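Local coordinates for caspase recruitment domain-containing protein 19 (Homo sapiens, PDB 4DWN) that associates with BCL10 through its caspase recruitment domain, the part present here, and inhibits BCL10-induced activation of NF-kappa-B, at residues Thr15-Gly20 with His93-Ser98; Tyr39-Leu44 with Gly74-Gln79. All blocks are in the same frame, centred on the assembly; numbering follows the deposited sequence.

Contact 1. Residues Thr15-Gly20 with His93-Ser98; sequences TPFLTG and HSRLPS. With SO4 (sulfate ion), chain C; SO4 (sulfate ion), chain D.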
# COMPACT_ATOMS: atom_id res chain seq x y z
N THR A 15 -1.96 0.32 9.45
CA THR A 15 -1.69 1.61 8.83
C THR A 15 -0.69 2.49 9.62
O THR A 15 0.27 3.03 9.02
CB THR A 15 -2.98 2.33 8.46
OG1 THR A 15 -3.53 1.69 7.29
CG2 THR A 15 -2.71 3.82 8.07
N PRO A 16 -0.86 2.59 10.95
CA PRO A 16 0.10 3.45 11.68
C PRO A 16 1.55 2.92 11.59
O PRO A 16 2.51 3.67 11.38
CB PRO A 16 -0.44 3.43 13.11
CG PRO A 16 -1.94 3.32 12.86
CD PRO A 16 -2.06 2.32 11.76
N PHE A 17 1.67 1.61 11.70
CA PHE A 17 2.97 0.96 11.54
C PHE A 17 3.54 1.22 10.12
O PHE A 17 4.70 1.61 9.95
CB PHE A 17 2.81 -0.56 11.75
CG PHE A 17 4.09 -1.32 11.74
CD1 PHE A 17 4.87 -1.43 12.88
CD2 PHE A 17 4.49 -1.99 10.60
CE1 PHE A 17 6.04 -2.16 12.87
CE2 PHE A 17 5.65 -2.73 10.59
CZ PHE A 17 6.42 -2.80 11.72
N LEU A 18 2.75 0.96 9.08
CA LEU A 18 3.22 1.12 7.72
C LEU A 18 3.68 2.54 7.36
O LEU A 18 4.60 2.70 6.56
CB LEU A 18 2.15 0.68 6.74
CG LEU A 18 1.85 -0.82 6.67
CD1 LEU A 18 0.48 -1.09 5.98
CD2 LEU A 18 2.99 -1.55 5.93
N THR A 19 3.07 3.54 8.00
CA THR A 19 3.31 4.93 7.65
C THR A 19 4.44 5.56 8.50
O THR A 19 4.83 6.71 8.30
CB THR A 19 2.04 5.78 7.76
OG1 THR A 19 1.52 5.68 9.09
CG2 THR A 19 0.96 5.33 6.74
N GLY A 20 4.97 4.82 9.45
CA GLY A 20 6.10 5.33 10.22
C GLY A 20 7.28 5.62 9.32
O GLY A 20 7.62 4.83 8.44
N HIS A 93 6.72 -6.72 5.30
CA HIS A 93 5.52 -7.51 5.27
C HIS A 93 5.55 -8.57 6.40
O HIS A 93 4.53 -8.80 7.05
CB HIS A 93 5.42 -8.12 3.87
CG HIS A 93 4.30 -9.07 3.67
ND1 HIS A 93 4.41 -10.40 4.03
CD2 HIS A 93 3.08 -8.94 3.10
CE1 HIS A 93 3.31 -11.04 3.70
NE2 HIS A 93 2.49 -10.19 3.11
N SER A 94 6.69 -9.17 6.64
CA SER A 94 6.82 -10.20 7.68
C SER A 94 6.68 -9.67 9.09
O SER A 94 6.45 -10.46 10.01
CB SER A 94 8.18 -10.89 7.62
OG SER A 94 9.26 -10.04 8.05
N ARG A 95 6.82 -8.36 9.26
CA ARG A 95 6.79 -7.76 10.59
C ARG A 95 5.47 -7.07 10.95
O ARG A 95 5.35 -6.49 12.03
CB ARG A 95 7.92 -6.74 10.69
CG ARG A 95 9.26 -7.36 10.46
CD ARG A 95 10.38 -6.33 10.44
NE ARG A 95 10.27 -5.54 11.65
CZ ARG A 95 10.34 -4.21 11.73
NH1 ARG A 95 10.17 -3.64 12.92
NH2 ARG A 95 10.60 -3.47 10.67
N LEU A 96 4.47 -7.10 10.06
CA LEU A 96 3.23 -6.36 10.33
C LEU A 96 2.52 -6.80 11.60
O LEU A 96 2.44 -7.98 11.90
CB LEU A 96 2.27 -6.48 9.17
CG LEU A 96 2.81 -5.88 7.85
CD1 LEU A 96 1.78 -6.06 6.74
CD2 LEU A 96 3.24 -4.43 8.08
N PRO A 97 2.00 -5.82 12.36
CA PRO A 97 1.20 -6.11 13.55
C PRO A 97 0.11 -7.14 13.26
O PRO A 97 -0.10 -7.99 14.11
CB PRO A 97 0.57 -4.76 13.90
CG PRO A 97 1.61 -3.76 13.43
CD PRO A 97 2.19 -4.36 12.17
N SER A 98 -0.55 -7.08 12.10
CA SER A 98 -1.69 -7.95 11.83
C SER A 98 -1.29 -9.41 11.65
O SER A 98 -2.15 -10.29 11.69
CB SER A 98 -2.47 -7.51 10.59
OG SER A 98 -1.67 -7.56 9.42
S SO4 C . -0.27 -11.94 3.70
O1 SO4 C . 0.07 -10.86 4.69
O2 SO4 C . -1.70 -12.25 3.81
O3 SO4 C . -0.01 -11.43 2.31
O4 SO4 C . 0.54 -13.17 3.97
S SO4 D . 11.76 -0.26 12.77
O1 SO4 D . 10.64 -1.17 12.75
O2 SO4 D . 11.79 0.35 11.43
O3 SO4 D . 11.50 0.76 13.76
O4 SO4 D . 13.00 -0.99 13.01

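Contact 2. Residues Tyr39-Leu44 with Gly74-Gln79; sequences YYPQIL and GERDCQ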
# COMPACT_ATOMS: atom_id res chain seq x y z
N TYR A 39 -1.66 -4.69 -13.33
CA TYR A 39 -2.09 -6.09 -13.45
C TYR A 39 -3.60 -6.22 -13.24
O TYR A 39 -4.32 -5.21 -13.23
CB TYR A 39 -1.24 -6.97 -12.50
CG TYR A 39 0.23 -6.80 -12.83
CD1 TYR A 39 0.80 -7.46 -13.91
CD2 TYR A 39 1.04 -5.96 -12.09
CE1 TYR A 39 2.13 -7.27 -14.23
CE2 TYR A 39 2.38 -5.77 -12.42
CZ TYR A 39 2.91 -6.43 -13.48
OH TYR A 39 4.24 -6.26 -13.83
N TYR A 40 -4.08 -7.45 -13.10
CA TYR A 40 -5.48 -7.75 -12.87
C TYR A 40 -5.56 -8.40 -11.50
O TYR A 40 -4.83 -9.34 -11.22
CB TYR A 40 -6.06 -8.74 -13.92
CG TYR A 40 -7.54 -8.92 -13.78
CD1 TYR A 40 -8.43 -8.03 -14.35
CD2 TYR A 40 -8.06 -9.95 -13.02
CE1 TYR A 40 -9.79 -8.15 -14.19
CE2 TYR A 40 -9.44 -10.08 -12.84
CZ TYR A 40 -10.30 -9.17 -13.43
OH TYR A 40 -11.67 -9.29 -13.28
N PRO A 41 -6.45 -7.90 -10.64
CA PRO A 41 -7.37 -6.78 -10.86
C PRO A 41 -6.57 -5.49 -10.84
O PRO A 41 -5.52 -5.40 -10.21
CB PRO A 41 -8.32 -6.86 -9.67
CG PRO A 41 -7.53 -7.52 -8.61
CD PRO A 41 -6.70 -8.53 -9.33
N GLN A 42 -7.09 -4.50 -11.55
CA GLN A 42 -6.49 -3.19 -11.57
C GLN A 42 -7.08 -2.41 -10.45
O GLN A 42 -8.25 -2.03 -10.46
CB GLN A 42 -6.76 -2.48 -12.87
CG GLN A 42 -6.05 -1.15 -12.91
CD GLN A 42 -6.27 -0.40 -14.19
OE1 GLN A 42 -7.41 -0.14 -14.58
NE2 GLN A 42 -5.21 -0.04 -14.85
N ILE A 43 -6.28 -2.19 -9.42
CA ILE A 43 -6.76 -1.54 -8.22
C ILE A 43 -6.71 -0.04 -8.35
O ILE A 43 -7.65 0.62 -7.90
CB ILE A 43 -5.98 -2.01 -6.98
CG1 ILE A 43 -6.09 -3.55 -6.82
CG2 ILE A 43 -6.42 -1.25 -5.72
CD1 ILE A 43 -7.46 -4.10 -6.77
N LEU A 44 -5.66 0.48 -8.98
CA LEU A 44 -5.52 1.93 -9.16
C LEU A 44 -5.59 2.27 -10.63
O LEU A 44 -4.95 1.59 -11.44
CB LEU A 44 -4.17 2.42 -8.61
CG LEU A 44 -3.91 2.16 -7.15
CD1 LEU A 44 -2.51 2.63 -6.77
CD2 LEU A 44 -4.94 2.88 -6.27
N GLY A 74 -12.55 -1.53 -0.32
CA GLY A 74 -13.00 -2.88 -0.05
C GLY A 74 -11.96 -3.99 -0.03
O GLY A 74 -10.77 -3.79 -0.29
N GLU A 75 -12.45 -5.18 0.32
CA GLU A 75 -11.61 -6.33 0.62
C GLU A 75 -10.62 -6.73 -0.49
O GLU A 75 -9.48 -7.07 -0.21
CB GLU A 75 -12.49 -7.52 0.97
CG GLU A 75 -11.74 -8.67 1.55
CD GLU A 75 -11.30 -8.43 3.00
OE1 GLU A 75 -11.39 -7.27 3.53
OE2 GLU A 75 -10.88 -9.45 3.58
N ARG A 76 -11.07 -6.69 -1.74
CA ARG A 76 -10.19 -7.00 -2.87
C ARG A 76 -8.98 -6.09 -2.89
O ARG A 76 -7.84 -6.54 -3.06
CB ARG A 76 -10.99 -6.84 -4.19
CG ARG A 76 -10.18 -7.01 -5.50
CD ARG A 76 -10.86 -6.28 -6.72
NE ARG A 76 -10.90 -4.82 -6.58
CZ ARG A 76 -10.98 -3.95 -7.59
NH1 ARG A 76 -11.03 -4.36 -8.86
NH2 ARG A 76 -11.00 -2.64 -7.34
N ASP A 77 -9.22 -4.80 -2.73
CA ASP A 77 -8.15 -3.82 -2.82
C ASP A 77 -7.15 -3.98 -1.64
O ASP A 77 -5.93 -3.96 -1.83
CB ASP A 77 -8.74 -2.41 -2.86
CG ASP A 77 -9.66 -2.19 -4.07
OD1 ASP A 77 -10.58 -2.99 -4.28
OD2 ASP A 77 -9.50 -1.19 -4.81
N CYS A 78 -7.68 -4.22 -0.45
CA CYS A 78 -6.83 -4.46 0.71
C CYS A 78 -5.98 -5.72 0.55
O CYS A 78 -4.79 -5.72 0.86
CB CYS A 78 -7.68 -4.53 1.97
SG CYS A 78 -8.48 -2.96 2.36
N GLN A 79 -6.58 -6.80 0.07
CA GLN A 79 -5.86 -8.05 -0.17
C GLN A 79 -4.71 -7.87 -1.17
O GLN A 79 -3.60 -8.36 -0.97
CB GLN A 79 -6.84 -9.12 -0.66
CG GLN A 79 -6.16 -10.46 -0.90
CD GLN A 79 -7.13 -11.51 -1.38
OE1 GLN A 79 -8.15 -11.18 -1.97
NE2 GLN A 79 -6.84 -12.77 -1.11
O HOH W 1 -9.14 1.03 -5.68

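Contact 1. Residues Thr15-Gly20 with His93-Ser98
In the helical bundle of the CARD, the kinked end of helix 7-19 meets the tail that follows helix 90-94, Phe17 packing on Arg95, Leu96 and Pro97, and Leu18 on Leu96. Phe17 carries most of the contact. Its CG is anti to the backbone N (chi1 -175°), which sets the ring against Pro97 and Leu96. Pro97 CD lies over one face of this ring, 3.9 Å from its centroid and 23° off the normal, a CH-pi contact. Leu96 CD2 serves two partners: it comes 3.7 Å from Phe17 CD2 and 3.6 Å from Leu18 CD2. At the far end of the ring, Phe17 CZ lies over a face of the Arg95 guanidinium, 4.0 Å from Arg95 NH1. The two planes are 67° apart, so this is not a flat stack. In its own plane the guanidinium meets a sulfate ion, probably from the crystallisation liquor. Arg95 NH1 bonds to sulfate O1, at a doubtfully short length, and NH2 weakly to the same oxygen. Arg23 also binds this sulfate and makes a cation-pi contact with Phe17. Further in, Leu92 of helix 90-94 touches Phe17 and Leu18, Leu18 reaches Leu67 of helix 66-73 and Phe81 of helix 75-88, and Leu96 rests on Tyr82 and Leu85.

Contact 2. Residues Tyr39-Leu44 with Gly74-Gln79
Ile43 and Asp77 bring their CA atoms to 6.0 Å where the irregular loop 39-44, with a cis peptide before Pro41, passes the first turn of helix 75-88. Ile43 divides its methyls between two side chains. Ile43 CD1 sits over one face of the Arg76 guanidinium, 3.5 Å from Arg76 NE. Ile43 CG2 packs closely against Asp77 OD2, at 3.2 Å. Pro41 slides antiparallel along the Arg76 chain, its CB 3.9 Å from Arg76 CD. Arg76 bends at chi3 (66°) and turns its NE edge back to Asp77. NE and NH2 both grip OD1 in a side-on salt bridge, Arg76 NE at 3.0 Å from Asp77 OD1 and 47° above the carboxylate plane. With an alanine at Asp77, the Arg76 guanidinium would probably lose its anionic mate and be freer to turn away from Ile43 CD1. In this CARD bundle Gly74, with positive phi, leaves helix 66-73 and takes the N-cap position of helix 75-88. Cys78, pointing away from the loop, forms the redox-active disulfide with Cys8. A water donates to Ile43 O at 2.7 Å; its bond to Asp77 OD2 is doubtfully short. Ile43 also packs on Leu36 and Leu70.

How the contacts relate
From the N terminus the chain runs through helix 7-19, whose end supplies the first half of contact 1. Helix 26-38 follows, then the loop 39-44 that opens contact 2. Helices 46-53, 59-62 and 66-73 come next. The start of helix 75-88 closes contact 2 over 29 intervening residues. The chain continues along helix 75-88 into helix 90-94, and residues 93-98 close contact 1. Contact 2 is therefore nested inside the loop of contact 1. The two lie on opposite sides of the chain's centre, about 19 Å apart between centres, and do not touch. Contact 1 joins the end of the N-terminal helix 7-19 to the C-terminal tail; contact 2 ties a loop between helices to helix 75-88.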